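Caprin-2 (Danio rerio, PDB 4OUS) probably acts in canonical Wnt signaling through a trimeric C1q domain and is probably a component of RNA granules. Local coordinates at residues Ala11-Ile25 against Trp109-Lys123. The protein carries 1 engineered substitution. Sequence-based numbering, arbitrary orientation. Where two conformers were deposited one is given.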
loop_
_atom_site.group_PDB
_atom_site.type_symbol
_atom_site.label_atom_id
_atom_site.label_comp_id
_atom_site.label_asym_id
_atom_site.label_seq_id
_atom_site.Cartn_x
_atom_site.Cartn_y
_atom_site.Cartn_z
ATOM N N ALA A 11 -4.014 2.099 14.296
ATOM C CA ALA A 11 -4.049 3.476 13.837
ATOM C C ALA A 11 -3.666 4.402 14.973
ATOM O O ALA A 11 -3.841 4.073 16.155
ATOM C CB ALA A 11 -5.417 3.840 13.300
ATOM N N ARG A 12 -3.153 5.570 14.614
ATOM C CA ARG A 12 -2.826 6.564 15.611
ATOM C C ARG A 12 -3.812 7.715 15.537
ATOM O O ARG A 12 -4.012 8.312 14.471
ATOM C CB ARG A 12 -1.399 7.058 15.433
ATOM C CG ARG A 12 -0.733 7.287 16.765
ATOM C CD ARG A 12 0.512 8.090 16.617
ATOM N NE ARG A 12 0.646 9.031 17.717
ATOM C CZ ARG A 12 1.354 8.807 18.816
ATOM N NH1 ARG A 12 1.999 7.655 18.972
ATOM N NH2 ARG A 12 1.425 9.743 19.756
ATOM N N THR A 13 -4.436 8.023 16.672
ATOM C CA THR A 13 -5.514 9.007 16.671
ATOM C C THR A 13 -5.132 10.317 17.346
ATOM O O THR A 13 -5.966 11.210 17.478
ATOM C CB THR A 13 -6.794 8.456 17.340
ATOM O OG1 THR A 13 -6.558 8.230 18.734
ATOM C CG2 THR A 13 -7.244 7.167 16.676
ATOM N N ALA A 14 -3.872 10.432 17.742
ATOM C CA ALA A 14 -3.319 11.689 18.236
ATOM C C ALA A 14 -1.968 11.907 17.570
ATOM O O ALA A 14 -1.313 10.949 17.163
ATOM C CB ALA A 14 -3.178 11.667 19.748
ATOM N N ASN A 15 -1.544 13.161 17.459
ATOM C CA ASN A 15 -0.268 13.456 16.828
ATOM C C ASN A 15 0.900 12.815 17.573
ATOM O O ASN A 15 0.816 12.528 18.777
ATOM C CB ASN A 15 -0.028 14.967 16.757
ATOM C CG ASN A 15 -1.004 15.698 15.840
ATOM O OD1 ASN A 15 -1.755 15.097 15.071
ATOM N ND2 ASN A 15 -0.983 17.024 15.921
ATOM N N PHE A 16 1.995 12.596 16.853
ATOM C CA PHE A 16 3.260 12.204 17.477
ATOM C C PHE A 16 4.348 13.155 17.011
ATOM O O PHE A 16 4.723 13.151 15.836
ATOM C CB PHE A 16 3.626 10.752 17.143
ATOM C CG PHE A 16 4.817 10.211 17.911
ATOM C CD1 PHE A 16 4.974 10.459 19.270
ATOM C CD2 PHE A 16 5.761 9.419 17.274
ATOM C CE1 PHE A 16 6.062 9.941 19.961
ATOM C CE2 PHE A 16 6.843 8.903 17.963
ATOM C CZ PHE A 16 6.993 9.162 19.309
ATOM N N ALA A 17 4.839 13.970 17.940
ATOM C CA ALA A 17 5.882 14.947 17.655
ATOM C C ALA A 17 6.815 14.987 18.850
ATOM O O ALA A 17 6.771 15.923 19.648
ATOM C CB ALA A 17 5.282 16.315 17.384
ATOM N N PRO A 18 7.654 13.953 18.994
ATOM C CA PRO A 18 8.372 13.744 20.256
ATOM C C PRO A 18 9.455 14.763 20.611
ATOM O O PRO A 18 9.689 14.980 21.798
ATOM C CB PRO A 18 9.004 12.361 20.062
ATOM C CG PRO A 18 9.094 12.178 18.581
ATOM C CD PRO A 18 7.865 12.842 18.048
ATOM N N GLY A 19 10.125 15.347 19.630
ATOM C CA GLY A 19 11.183 16.295 19.938
ATOM C C GLY A 19 12.567 15.676 20.031
ATOM O O GLY A 19 13.548 16.366 20.308
ATOM N N THR A 20 12.628 14.368 19.789
ATOM C CA THR A 20 13.877 13.618 19.700
ATOM C C THR A 20 13.778 12.695 18.486
ATOM O O THR A 20 12.734 12.077 18.269
ATOM C CB THR A 20 14.138 12.795 20.972
ATOM O OG1 THR A 20 14.145 13.663 22.111
ATOM C CG2 THR A 20 15.466 12.067 20.883
ATOM N N LEU A 21 14.845 12.601 17.696
ATOM C CA LEU A 21 14.831 11.766 16.503
ATOM C C LEU A 21 14.840 10.283 16.866
ATOM O O LEU A 21 15.188 9.910 17.987
ATOM C CB LEU A 21 16.026 12.097 15.608
ATOM C CG LEU A 21 15.902 13.301 14.667
ATOM C CD1 LEU A 21 15.717 14.622 15.407
ATOM C CD2 LEU A 21 17.112 13.373 13.754
ATOM N N ASP A 22 14.450 9.449 15.906
ATOM C CA ASP A 22 14.570 7.990 16.018
ATOM C C ASP A 22 13.815 7.404 17.215
ATOM O O ASP A 22 14.388 6.729 18.077
ATOM C CB ASP A 22 16.041 7.567 16.061
ATOM C CG ASP A 22 16.685 7.583 14.691
ATOM O OD1 ASP A 22 15.948 7.505 13.686
ATOM O OD2 ASP A 22 17.932 7.639 14.616
ATOM N N GLN A 23 12.511 7.649 17.242
ATOM C CA GLN A 23 11.642 7.133 18.292
ATOM C C GLN A 23 10.666 6.098 17.762
ATOM O O GLN A 23 10.141 6.246 16.661
ATOM C CB GLN A 23 10.849 8.272 18.930
ATOM C CG GLN A 23 11.720 9.317 19.569
ATOM C CD GLN A 23 12.579 8.734 20.666
ATOM O OE1 GLN A 23 12.076 8.099 21.595
ATOM N NE2 GLN A 23 13.887 8.921 20.554
ATOM N N PRO A 24 10.376 5.062 18.554
ATOM C CA PRO A 24 9.328 4.122 18.148
ATOM C C PRO A 24 7.956 4.801 18.127
ATOM O O PRO A 24 7.687 5.706 18.929
ATOM C CB PRO A 24 9.398 3.039 19.224
ATOM C CG PRO A 24 9.895 3.763 20.429
ATOM C CD PRO A 24 10.869 4.787 19.916
ATOM N N ILE A 25 7.096 4.353 17.219
ATOM C CA ILE A 25 5.771 4.935 17.075
ATOM C C ILE A 25 4.720 4.035 17.702
ATOM O O ILE A 25 4.467 2.931 17.224
ATOM C CB ILE A 25 5.415 5.173 15.593
ATOM C CG1 ILE A 25 6.456 6.069 14.919
ATOM C CG2 ILE A 25 4.020 5.775 15.468
ATOM C CD1 ILE A 25 6.471 5.946 13.405
ATOM N N TRP A 109 8.302 -3.115 14.083
ATOM C CA TRP A 109 7.798 -1.850 14.596
ATOM C C TRP A 109 8.177 -0.731 13.641
ATOM O O TRP A 109 9.035 -0.916 12.773
ATOM C CB TRP A 109 8.345 -1.579 16.007
ATOM C CG TRP A 109 9.848 -1.682 16.158
ATOM C CD1 TRP A 109 10.594 -2.831 16.179
ATOM C CD2 TRP A 109 10.770 -0.599 16.341
ATOM N NE1 TRP A 109 11.920 -2.526 16.358
ATOM C CE2 TRP A 109 12.055 -1.164 16.459
ATOM C CE3 TRP A 109 10.631 0.791 16.415
ATOM C CZ2 TRP A 109 13.198 -0.386 16.644
ATOM C CZ3 TRP A 109 11.765 1.562 16.607
ATOM C CH2 TRP A 109 13.033 0.972 16.716
ATOM N N LEU A 110 7.515 0.413 13.778
ATOM C CA LEU A 110 7.837 1.580 12.974
ATOM C C LEU A 110 8.604 2.600 13.793
ATOM O O LEU A 110 8.247 2.905 14.938
ATOM C CB LEU A 110 6.580 2.232 12.410
ATOM C CG LEU A 110 5.720 1.381 11.478
ATOM C CD1 LEU A 110 4.517 2.182 11.012
ATOM C CD2 LEU A 110 6.503 0.875 10.290
ATOM N N ARG A 111 9.659 3.126 13.187
ATOM C CA ARG A 111 10.481 4.164 13.775
ATOM C C ARG A 111 10.233 5.494 13.072
ATOM O O ARG A 111 10.288 5.578 11.838
ATOM C CB ARG A 111 11.963 3.797 13.678
ATOM C CG ARG A 111 12.875 4.787 14.378
ATOM C CD ARG A 111 14.302 4.298 14.419
ATOM N NE ARG A 111 14.931 4.363 13.109
ATOM C CZ ARG A 111 16.223 4.127 12.907
ATOM N NH1 ARG A 111 17.004 3.805 13.930
ATOM N NH2 ARG A 111 16.735 4.218 11.688
ATOM N N LEU A 112 9.980 6.528 13.871
ATOM C CA LEU A 112 9.938 7.894 13.392
ATOM C C LEU A 112 11.364 8.408 13.378
ATOM O O LEU A 112 11.911 8.761 14.420
ATOM C CB LEU A 112 9.044 8.754 14.285
ATOM C CG LEU A 112 8.919 10.219 13.887
ATOM C CD1 LEU A 112 8.383 10.363 12.476
ATOM C CD2 LEU A 112 8.033 10.960 14.876
ATOM N N HIS A 113 12.002 8.372 12.219
ATOM C CA HIS A 113 13.379 8.823 12.122
ATOM C C HIS A 113 13.442 10.345 12.273
ATOM O O HIS A 113 14.145 10.854 13.145
ATOM C CB HIS A 113 13.994 8.366 10.804
ATOM C CG HIS A 113 15.318 8.994 10.519
ATOM N ND1 HIS A 113 16.410 8.835 11.345
ATOM C CD2 HIS A 113 15.716 9.811 9.516
ATOM C CE1 HIS A 113 17.429 9.522 10.854
ATOM N NE2 HIS A 113 17.036 10.116 9.743
ATOM N N ARG A 114 12.684 11.049 11.434
ATOM C CA ARG A 114 12.539 12.501 11.487
ATOM C C ARG A 114 11.112 12.861 11.126
ATOM O O ARG A 114 10.431 12.099 10.436
ATOM C CB ARG A 114 13.508 13.202 10.527
ATOM C CG ARG A 114 14.984 13.072 10.891
ATOM C CD ARG A 114 15.877 13.930 9.985
ATOM N NE ARG A 114 15.491 15.338 10.084
ATOM C CZ ARG A 114 15.440 16.197 9.068
ATOM N NH1 ARG A 114 15.785 15.822 7.843
ATOM N NH2 ARG A 114 15.024 17.435 9.284
ATOM N N GLY A 115 10.677 14.035 11.569
ATOM C CA GLY A 115 9.363 14.538 11.231
ATOM C C GLY A 115 8.373 14.344 12.355
ATOM O O GLY A 115 8.742 14.030 13.492
ATOM N N ALA A 116 7.103 14.553 12.037
ATOM C CA ALA A 116 6.031 14.469 13.014
ATOM C C ALA A 116 4.791 13.914 12.330
ATOM O O ALA A 116 4.572 14.152 11.139
ATOM C CB ALA A 116 5.746 15.833 13.631
ATOM N N ILE A 117 3.992 13.175 13.093
ATOM C CA ILE A 117 2.877 12.396 12.569
ATOM C C ILE A 117 1.521 12.973 12.952
ATOM O O ILE A 117 1.302 13.340 14.107
ATOM C CB ILE A 117 2.962 10.939 13.082
ATOM C CG1 ILE A 117 4.283 10.311 12.631
ATOM C CG2 ILE A 117 1.750 10.118 12.641
ATOM C CD1 ILE A 117 4.535 8.922 13.176
ATOM N N TYR A 118 0.611 13.018 11.982
ATOM C CA TYR A 118 -0.759 13.430 12.204
ATOM C C TYR A 118 -1.629 12.294 12.714
ATOM O O TYR A 118 -1.723 11.232 12.081
ATOM C CB TYR A 118 -1.357 13.971 10.904
ATOM C CG TYR A 118 -2.731 14.559 11.089
ATOM C CD1 TYR A 118 -2.887 15.858 11.551
ATOM C CD2 TYR A 118 -3.874 13.813 10.826
ATOM C CE1 TYR A 118 -4.143 16.403 11.737
ATOM C CE2 TYR A 118 -5.133 14.351 11.009
ATOM C CZ TYR A 118 -5.262 15.643 11.462
ATOM O OH TYR A 118 -6.516 16.184 11.642
ATOM N N GLY A 119 -2.281 12.523 13.845
ATOM C CA GLY A 119 -3.256 11.588 14.370
ATOM C C GLY A 119 -4.598 12.249 14.583
ATOM O O GLY A 119 -4.678 13.356 15.123
ATOM N N SER A 120 -5.659 11.579 14.153
ATOM C CA SER A 120 -7.015 12.024 14.445
ATOM C C SER A 120 -7.965 10.839 14.422
ATOM O O SER A 120 -7.583 9.727 14.062
ATOM C CB SER A 120 -7.482 13.081 13.447
ATOM O OG SER A 120 -7.944 12.467 12.256
ATOM N N SER A 121 -9.213 11.096 14.793
ATOM C CA SER A 121 -10.230 10.058 14.800
ATOM C C SER A 121 -10.551 9.518 13.408
ATOM O O SER A 121 -11.230 8.504 13.301
ATOM C CB SER A 121 -11.514 10.578 15.453
ATOM O OG SER A 121 -12.085 11.618 14.682
ATOM N N TRP A 122 -10.086 10.172 12.341
ATOM C CA TRP A 122 -10.329 9.623 11.004
ATOM C C TRP A 122 -9.242 8.632 10.566
ATOM O O TRP A 122 -9.341 8.054 9.487
ATOM C CB TRP A 122 -10.513 10.735 9.966
ATOM C CG TRP A 122 -11.975 11.044 9.724
ATOM C CD1 TRP A 122 -13.028 10.696 10.522
ATOM C CD2 TRP A 122 -12.538 11.747 8.606
ATOM N NE1 TRP A 122 -14.210 11.149 9.977
ATOM C CE2 TRP A 122 -13.934 11.795 8.798
ATOM C CE3 TRP A 122 -11.996 12.345 7.463
ATOM C CZ2 TRP A 122 -14.791 12.414 7.887
ATOM C CZ3 TRP A 122 -12.849 12.960 6.564
ATOM C CH2 TRP A 122 -14.228 12.987 6.779
ATOM N N LYS A 123 -8.224 8.443 11.404
ATOM C CA LYS A 123 -7.310 7.310 11.270
ATOM C C LYS A 123 -6.584 7.295 9.915
ATOM O O LYS A 123 -6.707 6.357 9.120
ATOM C CB LYS A 123 -8.082 6.007 11.519
ATOM C CG LYS A 123 -8.684 5.961 12.929
ATOM C CD LYS A 123 -9.693 4.832 13.115
ATOM C CE LYS A 123 -11.104 5.239 12.709
ATOM N NZ LYS A 123 -11.801 5.958 13.811
HETATM O O HOH W 1 -4.109 9.356 11.957
HETATM O O HOH W 2 -4.308 16.030 15.343
HETATM O O HOH W 3 11.219 10.850 16.256
HETATM O O HOH W 4 5.317 0.889 15.446
#
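Asp22 OD1 takes a hydrogen bond from His113 ND1 at 2.7 Å, in the imidazole plane, meeting the carboxylate on its syn side but tilted out of its plane. The same oxygen lies over one face of the Arg111 guanidinium, 3.4 Å from NE. The carboxylate and guanidinium planes are 18° apart, so this salt bridge is a stack of charges with no N-H aimed at the oxygen. The bend at chi3 (72°) turns one face of the guanidinium to Asp22 OD1. Arg111 NE bonds instead to Asn71 OD1. A leucine in place of Arg111 would probably leave the Asp22 carboxylate without its stacked positive charge and Asn71 OD1 without that donor. On the apolar side, Leu112 CD2 meets Phe16 CD2 at 3.6 Å, and Ile25 and Ile117 touch tip to tip through their CD1 atoms. Pro18 CD sits over the Phe16 ring centre. Asn15 OD1 receives Gly119 N on a lone pair at 2.9 Å. The backbones pair antiparallel in two ladders, Phe16 with Ile117 and Gln23 with Leu112. Asp22 and Gln23 opposite Leu112 form a G1 beta bulge. The His113 ring also meets Trp122 of the third subunit edge-to-face, at a subunit interface of the trimeric C1q jelly-roll fold.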